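PDB 6HWJ: glucosamine kinase from Streptacidiphilus jiangxiensis, which catalyses the magnesium-dependent transfer of phosphate from ATP to D-glucosamine, giving D-glucosamine 6-phosphate, and acts more weakly on glucose. Local coordinates for residues A96-V109 with M163-G175. Residues are numbered along the deposited sequence; the frame is centred on the assembly and turned at random.
Sequences AAFVLEAFTGAAPV and MPRPWGLLTLAEG
The indole of Trp167 turns one face to the type II turn Phe103-Ala106. Gly105 O stands 3.8 Å above the ring plane, over its centre, while Ala106 CA presses nearer the rim; Gly105 and Ala106 bring little bulk, so the backbone can lie close against the ring, and glycine also suits the third position of such a turn, where phi is 107°. Farther out, Val109 crosses the indole at about a right angle, its CG2 3.8 Å from Trp167 CZ3. Phe103, with CG anti to its own carbonyl carbon (chi1 -56°), turns its ring edge to the Trp167-Gly168 peptide and to Leu169, with CE2 3.9 Å from Leu169 CG. This packing lies at one end of an antiparallel ladder in which strand 98-102 forms the outer edge of a six-stranded sheet and 166-172 is its inner neighbour. Trp167 and Gly168 together face Val184 in a classic beta bulge, and Gly168, without a side chain, lets Glu101 O approach its CA to 3.0 Å. On the face bearing Phe98, Leu172 CD1 sits over one face of that ring, offset toward its rim, and Leu170 CD1 fits between Phe98 CD2 and Leu100 CG. On the opposite face, beta-branched Val99 and Thr171 lie side by side, and a water bridges Val99 O and Thr171 OG1.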
ATOM      1  N   ALA A  96     -20.912   3.808  20.104  1.00 58.08           N
ATOM      2  CA  ALA A  96     -21.236   4.504  18.865  1.00 57.08           C
ATOM      3  C   ALA A  96     -20.034   5.202  18.246  1.00 52.91           C
ATOM      4  O   ALA A  96     -20.091   5.587  17.073  1.00 55.01           O
ATOM      5  CB  ALA A  96     -22.347   5.521  19.121  1.00 60.23           C
ATOM      6  N   ALA A  97     -18.946   5.383  18.999  1.00 45.70           N
ATOM      7  CA  ALA A  97     -17.737   5.960  18.429  1.00 40.49           C
ATOM      8  C   ALA A  97     -17.039   5.002  17.468  1.00 40.35           C
ATOM      9  O   ALA A  97     -16.212   5.441  16.666  1.00 43.81           O
ATOM     10  CB  ALA A  97     -16.771   6.344  19.546  1.00 40.89           C
ATOM     11  N   PHE A  98     -17.348   3.707  17.536  1.00 34.11           N
ATOM     12  CA  PHE A  98     -16.608   2.694  16.808  1.00 31.67           C
ATOM     13  C   PHE A  98     -17.522   1.995  15.815  1.00 30.65           C
ATOM     14  O   PHE A  98     -18.728   1.891  16.027  1.00 32.68           O
ATOM     15  CB  PHE A  98     -16.005   1.648  17.741  1.00 31.91           C
ATOM     16  CG  PHE A  98     -15.043   2.210  18.763  1.00 28.60           C
ATOM     17  CD1 PHE A  98     -15.489   2.605  20.015  1.00 30.29           C
ATOM     18  CD2 PHE A  98     -13.698   2.307  18.474  1.00 29.08           C
ATOM     19  CE1 PHE A  98     -14.602   3.104  20.957  1.00 29.26           C
ATOM     20  CE2 PHE A  98     -12.803   2.798  19.418  1.00 31.54           C
ATOM     21  CZ  PHE A  98     -13.257   3.204  20.652  1.00 30.81           C
ATOM     22  N   VAL A  99     -16.924   1.507  14.734  1.00 26.64           N
ATOM     23  CA  VAL A  99     -17.579   0.601  13.800  1.00 27.69           C
ATOM     24  C   VAL A  99     -16.740  -0.668  13.743  1.00 28.14           C
ATOM     25  O   VAL A  99     -15.558  -0.617  13.386  1.00 25.95           O
ATOM     26  CB  VAL A  99     -17.729   1.228  12.411  1.00 31.17           C
ATOM     27  CG1 VAL A  99     -18.210   0.179  11.399  1.00 33.53           C
ATOM     28  CG2 VAL A  99     -18.719   2.374  12.461  1.00 33.48           C
ATOM     29  N   LEU A 100     -17.344  -1.792  14.117  1.00 31.96           N
ATOM     30  CA  LEU A 100     -16.734  -3.117  14.022  1.00 34.78           C
ATOM     31  C   LEU A 100     -17.407  -3.827  12.854  1.00 34.91           C
ATOM     32  O   LEU A 100     -18.599  -4.143  12.923  1.00 38.52           O
ATOM     33  CB  LEU A 100     -16.934  -3.909  15.308  1.00 40.19           C
ATOM     34  CG  LEU A 100     -15.760  -4.165  16.238  1.00 49.90           C
ATOM     35  CD1 LEU A 100     -16.199  -5.088  17.378  1.00 54.52           C
ATOM     36  CD2 LEU A 100     -14.578  -4.759  15.508  1.00 52.47           C
ATOM     37  N   GLU A 101     -16.662  -4.080  11.783  1.00 31.86           N
ATOM     38  CA  GLU A 101     -17.216  -4.768  10.621  1.00 33.51           C
ATOM     39  C   GLU A 101     -16.581  -6.152  10.530  1.00 29.79           C
ATOM     40  O   GLU A 101     -15.357  -6.274  10.392  1.00 29.54           O
ATOM     41  CB  GLU A 101     -16.981  -3.974   9.337  1.00 38.43           C
ATOM     42  CG  GLU A 101     -17.649  -4.591   8.113  1.00 50.52           C
ATOM     43  CD  GLU A 101     -17.692  -3.645   6.916  1.00 59.92           C
ATOM     44  OE1 GLU A 101     -17.007  -2.599   6.945  1.00 62.00           O
ATOM     45  OE2 GLU A 101     -18.420  -3.953   5.948  1.00 63.77           O
ATOM     46  N   ALA A 102     -17.412  -7.180  10.599  1.00 28.16           N
ATOM     47  CA  ALA A 102     -16.971  -8.564  10.466  1.00 30.13           C
ATOM     48  C   ALA A 102     -17.308  -9.084   9.077  1.00 30.71           C
ATOM     49  O   ALA A 102     -18.315  -8.698   8.484  1.00 29.16           O
ATOM     50  CB  ALA A 102     -17.629  -9.442  11.530  1.00 32.28           C
ATOM     51  N   PHE A 103     -16.457  -9.962   8.560  1.00 28.28           N
ATOM     52  CA  PHE A 103     -16.676 -10.585   7.267  1.00 29.24           C
ATOM     53  C   PHE A 103     -16.747 -12.100   7.428  1.00 31.81           C
ATOM     54  O   PHE A 103     -16.297 -12.661   8.429  1.00 29.02           O
ATOM     55  CB  PHE A 103     -15.561 -10.212   6.271  1.00 31.45           C
ATOM     56  CG  PHE A 103     -15.396  -8.727   6.097  1.00 32.47           C
ATOM     57  CD1 PHE A 103     -16.160  -8.041   5.167  1.00 31.16           C
ATOM     58  CD2 PHE A 103     -14.507  -8.027   6.883  1.00 30.19           C
ATOM     59  CE1 PHE A 103     -16.018  -6.666   5.015  1.00 31.54           C
ATOM     60  CE2 PHE A 103     -14.365  -6.648   6.735  1.00 31.62           C
ATOM     61  CZ  PHE A 103     -15.119  -5.976   5.793  1.00 31.76           C
ATOM     62  N   THR A 104     -17.330 -12.753   6.422  1.00 33.61           N
ATOM     63  CA  THR A 104     -17.462 -14.205   6.441  1.00 36.26           C
ATOM     64  C   THR A 104     -16.087 -14.847   6.535  1.00 37.64           C
ATOM     65  O   THR A 104     -15.158 -14.473   5.813  1.00 38.14           O
ATOM     66  CB  THR A 104     -18.190 -14.677   5.190  1.00 38.27           C
ATOM     67  OG1 THR A 104     -19.530 -14.168   5.205  1.00 36.19           O
ATOM     68  CG2 THR A 104     -18.227 -16.198   5.130  1.00 42.98           C
ATOM     69  N   GLY A 105     -15.949 -15.803   7.449  1.00 38.19           N
ATOM     70  CA  GLY A 105     -14.673 -16.430   7.717  1.00 42.83           C
ATOM     71  C   GLY A 105     -14.038 -16.025   9.034  1.00 40.73           C
ATOM     72  O   GLY A 105     -13.186 -16.763   9.549  1.00 40.16           O
ATOM     73  N   ALA A 106     -14.408 -14.869   9.588  1.00 37.17           N
ATOM     74  CA  ALA A 106     -13.962 -14.542  10.932  1.00 32.17           C
ATOM     75  C   ALA A 106     -14.370 -15.666  11.885  1.00 33.10           C
ATOM     76  O   ALA A 106     -15.487 -16.181  11.820  1.00 35.19           O
ATOM     77  CB  ALA A 106     -14.554 -13.207  11.385  1.00 30.87           C
ATOM     78  N   ALA A 107     -13.450 -16.068  12.748  1.00 30.84           N
ATOM     79  CA  ALA A 107     -13.710 -17.087  13.758  1.00 31.59           C
ATOM     80  C   ALA A 107     -12.966 -16.714  15.029  1.00 32.64           C
ATOM     81  O   ALA A 107     -11.883 -16.116  14.967  1.00 32.27           O
ATOM     82  CB  ALA A 107     -13.267 -18.485  13.294  1.00 32.72           C
ATOM     83  N   PRO A 108     -13.525 -17.054  16.203  1.00 31.81           N
ATOM     84  CA  PRO A 108     -12.893 -16.682  17.479  1.00 31.93           C
ATOM     85  C   PRO A 108     -11.673 -17.543  17.797  1.00 33.91           C
ATOM     86  O   PRO A 108     -11.620 -18.245  18.815  1.00 33.52           O
ATOM     87  CB  PRO A 108     -14.041 -16.891  18.482  1.00 34.10           C
ATOM     88  CG  PRO A 108     -14.836 -18.059  17.887  1.00 37.16           C
ATOM     89  CD  PRO A 108     -14.764 -17.853  16.389  1.00 35.85           C
ATOM     90  N   VAL A 109     -10.662 -17.482  16.923  1.00 29.55           N
ATOM     91  CA  VAL A 109      -9.442 -18.265  17.155  1.00 31.01           C
ATOM     92  C   VAL A 109      -8.631 -17.653  18.291  1.00 33.44           C
ATOM     93  O   VAL A 109      -8.780 -16.470  18.649  1.00 37.59           O
ATOM     94  CB  VAL A 109      -8.599 -18.378  15.870  1.00 30.50           C
ATOM     95  CG1 VAL A 109      -9.375 -19.138  14.792  1.00 29.83           C
ATOM     96  CG2 VAL A 109      -8.169 -16.997  15.371  1.00 28.29           C
ATOM     97  N   MET A 163      -6.704 -11.250  -2.350  1.00 26.81           N
ATOM     98  CA  MET A 163      -6.095 -10.571  -1.224  1.00 24.72           C
ATOM     99  C   MET A 163      -6.252 -11.489  -0.010  1.00 22.38           C
ATOM    100  O   MET A 163      -7.130 -12.350  -0.011  1.00 21.86           O
ATOM    101  CB  MET A 163      -6.766  -9.217  -0.964  1.00 22.80           C
ATOM    102  CG  MET A 163      -8.241  -9.305  -0.679  1.00 25.35           C
ATOM    103  SD  MET A 163      -8.981  -7.700  -0.255  1.00 34.75           S
ATOM    104  CE  MET A 163     -10.700  -8.115  -0.208  1.00 30.08           C
ATOM    105  N   PRO A 164      -5.433 -11.326   1.026  1.00 24.34           N
ATOM    106  CA  PRO A 164      -5.675 -12.091   2.259  1.00 27.39           C
ATOM    107  C   PRO A 164      -7.123 -11.892   2.678  1.00 27.47           C
ATOM    108  O   PRO A 164      -7.613 -10.759   2.737  1.00 26.04           O
ATOM    109  CB  PRO A 164      -4.693 -11.484   3.266  1.00 30.87           C
ATOM    110  CG  PRO A 164      -3.645 -10.803   2.447  1.00 30.90           C
ATOM    111  CD  PRO A 164      -4.379 -10.314   1.202  1.00 27.41           C
ATOM    112  N   ARG A 165      -7.830 -12.999   2.906  1.00 25.65           N
ATOM    113  CA  ARG A 165      -9.243 -12.896   3.206  1.00 27.48           C
ATOM    114  C   ARG A 165      -9.448 -11.950   4.399  1.00 23.17           C
ATOM    115  O   ARG A 165      -8.822 -12.137   5.444  1.00 25.21           O
ATOM    116  CB  ARG A 165      -9.839 -14.274   3.529  1.00 29.63           C
ATOM    117  CG  ARG A 165     -11.340 -14.205   3.825  1.00 40.25           C
ATOM    118  CD  ARG A 165     -11.800 -15.351   4.703  1.00 51.75           C
ATOM    119  NE  ARG A 165     -12.030 -16.577   3.946  1.00 60.43           N
ATOM    120  CZ  ARG A 165     -13.203 -16.944   3.436  1.00 65.32           C
ATOM    121  NH1 ARG A 165     -13.296 -18.083   2.768  1.00 67.60           N
ATOM    122  NH2 ARG A 165     -14.274 -16.178   3.585  1.00 65.97           N
ATOM    123  N   PRO A 166     -10.299 -10.936   4.276  1.00 24.60           N
ATOM    124  CA  PRO A 166     -10.588 -10.081   5.429  1.00 26.70           C
ATOM    125  C   PRO A 166     -11.484 -10.796   6.419  1.00 25.23           C
ATOM    126  O   PRO A 166     -12.475 -11.424   6.040  1.00 24.65           O
ATOM    127  CB  PRO A 166     -11.287  -8.866   4.808  1.00 29.07           C
ATOM    128  CG  PRO A 166     -11.957  -9.424   3.614  1.00 32.87           C
ATOM    129  CD  PRO A 166     -11.032 -10.490   3.068  1.00 29.86           C
ATOM    130  N   TRP A 167     -11.114 -10.693   7.693  1.00 22.26           N
ATOM    131  CA  TRP A 167     -11.924 -11.150   8.805  1.00 25.45           C
ATOM    132  C   TRP A 167     -12.700 -10.020   9.459  1.00 25.02           C
ATOM    133  O   TRP A 167     -13.864 -10.195   9.819  1.00 25.77           O
ATOM    134  CB  TRP A 167     -11.039 -11.800   9.878  1.00 24.03           C
ATOM    135  CG  TRP A 167     -10.481 -13.146   9.524  1.00 25.36           C
ATOM    136  CD1 TRP A 167     -10.123 -13.593   8.286  1.00 22.41           C
ATOM    137  CD2 TRP A 167     -10.201 -14.215  10.439  1.00 24.88           C
ATOM    138  NE1 TRP A 167      -9.639 -14.872   8.369  1.00 27.41           N
ATOM    139  CE2 TRP A 167      -9.676 -15.282   9.679  1.00 27.32           C
ATOM    140  CE3 TRP A 167     -10.345 -14.371  11.822  1.00 26.57           C
ATOM    141  CZ2 TRP A 167      -9.287 -16.482  10.254  1.00 25.80           C
ATOM    142  CZ3 TRP A 167      -9.975 -15.575  12.400  1.00 28.66           C
ATOM    143  CH2 TRP A 167      -9.453 -16.619  11.617  1.00 31.38           C
ATOM    144  N   GLY A 168     -12.065  -8.858   9.636  1.00 24.71           N
ATOM    145  CA  GLY A 168     -12.767  -7.741  10.223  1.00 23.36           C
ATOM    146  C   GLY A 168     -11.954  -6.471  10.156  1.00 23.23           C
ATOM    147  O   GLY A 168     -10.737  -6.486   9.924  1.00 22.77           O
ATOM    148  N   LEU A 169     -12.659  -5.372  10.389  1.00 23.93           N
ATOM    149  CA  LEU A 169     -12.085  -4.047  10.465  1.00 22.46           C
ATOM    150  C   LEU A 169     -12.667  -3.316  11.662  1.00 24.21           C
ATOM    151  O   LEU A 169     -13.878  -3.373  11.902  1.00 25.58           O
ATOM    152  CB  LEU A 169     -12.399  -3.256   9.192  1.00 24.12           C
ATOM    153  CG  LEU A 169     -11.852  -3.850   7.900  1.00 27.45           C
ATOM    154  CD1 LEU A 169     -12.491  -3.174   6.704  1.00 28.30           C
ATOM    155  CD2 LEU A 169     -10.342  -3.713   7.888  1.00 27.24           C
ATOM    156  N   LEU A 170     -11.807  -2.624  12.401  1.00 24.11           N
ATOM    157  CA  LEU A 170     -12.229  -1.738  13.480  1.00 24.06           C
ATOM    158  C   LEU A 170     -11.894  -0.310  13.083  1.00 24.23           C
ATOM    159  O   LEU A 170     -10.723   0.006  12.831  1.00 23.99           O
ATOM    160  CB  LEU A 170     -11.544  -2.087  14.796  1.00 23.85           C
ATOM    161  CG  LEU A 170     -11.800  -1.109  15.946  1.00 24.61           C
ATOM    162  CD1 LEU A 170     -13.300  -1.061  16.266  1.00 25.14           C
ATOM    163  CD2 LEU A 170     -10.997  -1.464  17.185  1.00 28.26           C
ATOM    164  N   THR A 171     -12.921   0.540  13.013  1.00 27.31           N
ATOM    165  CA  THR A 171     -12.732   1.935  12.646  1.00 27.01           C
ATOM    166  C   THR A 171     -13.416   2.848  13.653  1.00 29.81           C
ATOM    167  O   THR A 171     -14.325   2.443  14.388  1.00 28.50           O
ATOM    168  CB  THR A 171     -13.280   2.230  11.236  1.00 28.19           C
ATOM    169  OG1 THR A 171     -14.682   1.932  11.206  1.00 26.01           O
ATOM    170  CG2 THR A 171     -12.547   1.394  10.197  1.00 30.21           C
ATOM    171  N   LEU A 172     -12.949   4.088  13.676  1.00 27.20           N
ATOM    172  CA  LEU A 172     -13.508   5.142  14.490  1.00 29.80           C
ATOM    173  C   LEU A 172     -14.369   6.005  13.580  1.00 33.51           C
ATOM    174  O   LEU A 172     -13.890   6.482  12.550  1.00 37.62           O
ATOM    175  CB  LEU A 172     -12.392   5.961  15.135  1.00 34.96           C
ATOM    176  CG  LEU A 172     -12.753   7.018  16.187  1.00 36.59           C
ATOM    177  CD1 LEU A 172     -13.138   6.399  17.508  1.00 34.41           C
ATOM    178  CD2 LEU A 172     -11.558   7.952  16.356  1.00 38.76           C
ATOM    179  N   ALA A 173     -15.632   6.173  13.941  1.00 35.01           N
ATOM    180  CA  ALA A 173     -16.598   6.856  13.082  1.00 40.89           C
ATOM    181  C   ALA A 173     -16.391   8.360  13.226  1.00 40.70           C
ATOM    182  O   ALA A 173     -16.880   8.976  14.168  1.00 42.03           O
ATOM    183  CB  ALA A 173     -18.028   6.463  13.449  1.00 44.21           C
ATOM    184  N   GLU A 174     -15.654   8.941  12.294  1.00 45.53           N
ATOM    185  CA  GLU A 174     -15.398  10.377  12.295  1.00 54.71           C
ATOM    186  C   GLU A 174     -14.776  10.756  10.959  1.00 58.06           C
ATOM    187  O   GLU A 174     -14.258   9.906  10.230  1.00 57.32           O
ATOM    188  CB  GLU A 174     -14.478  10.788  13.449  1.00 53.45           C
ATOM    189  CG  GLU A 174     -13.078  10.180  13.345  1.00 53.01           C
ATOM    190  CD  GLU A 174     -12.076  10.865  14.253  1.00 53.03           C
ATOM    191  OE1 GLU A 174     -12.316  10.906  15.488  1.00 55.00           O
ATOM    192  OE2 GLU A 174     -11.069  11.391  13.723  1.00 50.42           O
ATOM    193  N   GLY A 175     -14.830  12.049  10.651  1.00 61.68           N
ATOM    194  CA  GLY A 175     -14.201  12.554   9.449  1.00 60.93           C
ATOM    195  C   GLY A 175     -14.918  12.104   8.186  1.00 59.25           C
ATOM    196  O   GLY A 175     -16.008  11.541   8.210  1.00 55.35           O
TER
HETATM  197  O   HOH W   1     -14.916  -0.728  10.484  1.00 30.81           O
HETATM  198  O   HOH W   2     -14.018 -12.573   4.347  1.00 36.70           O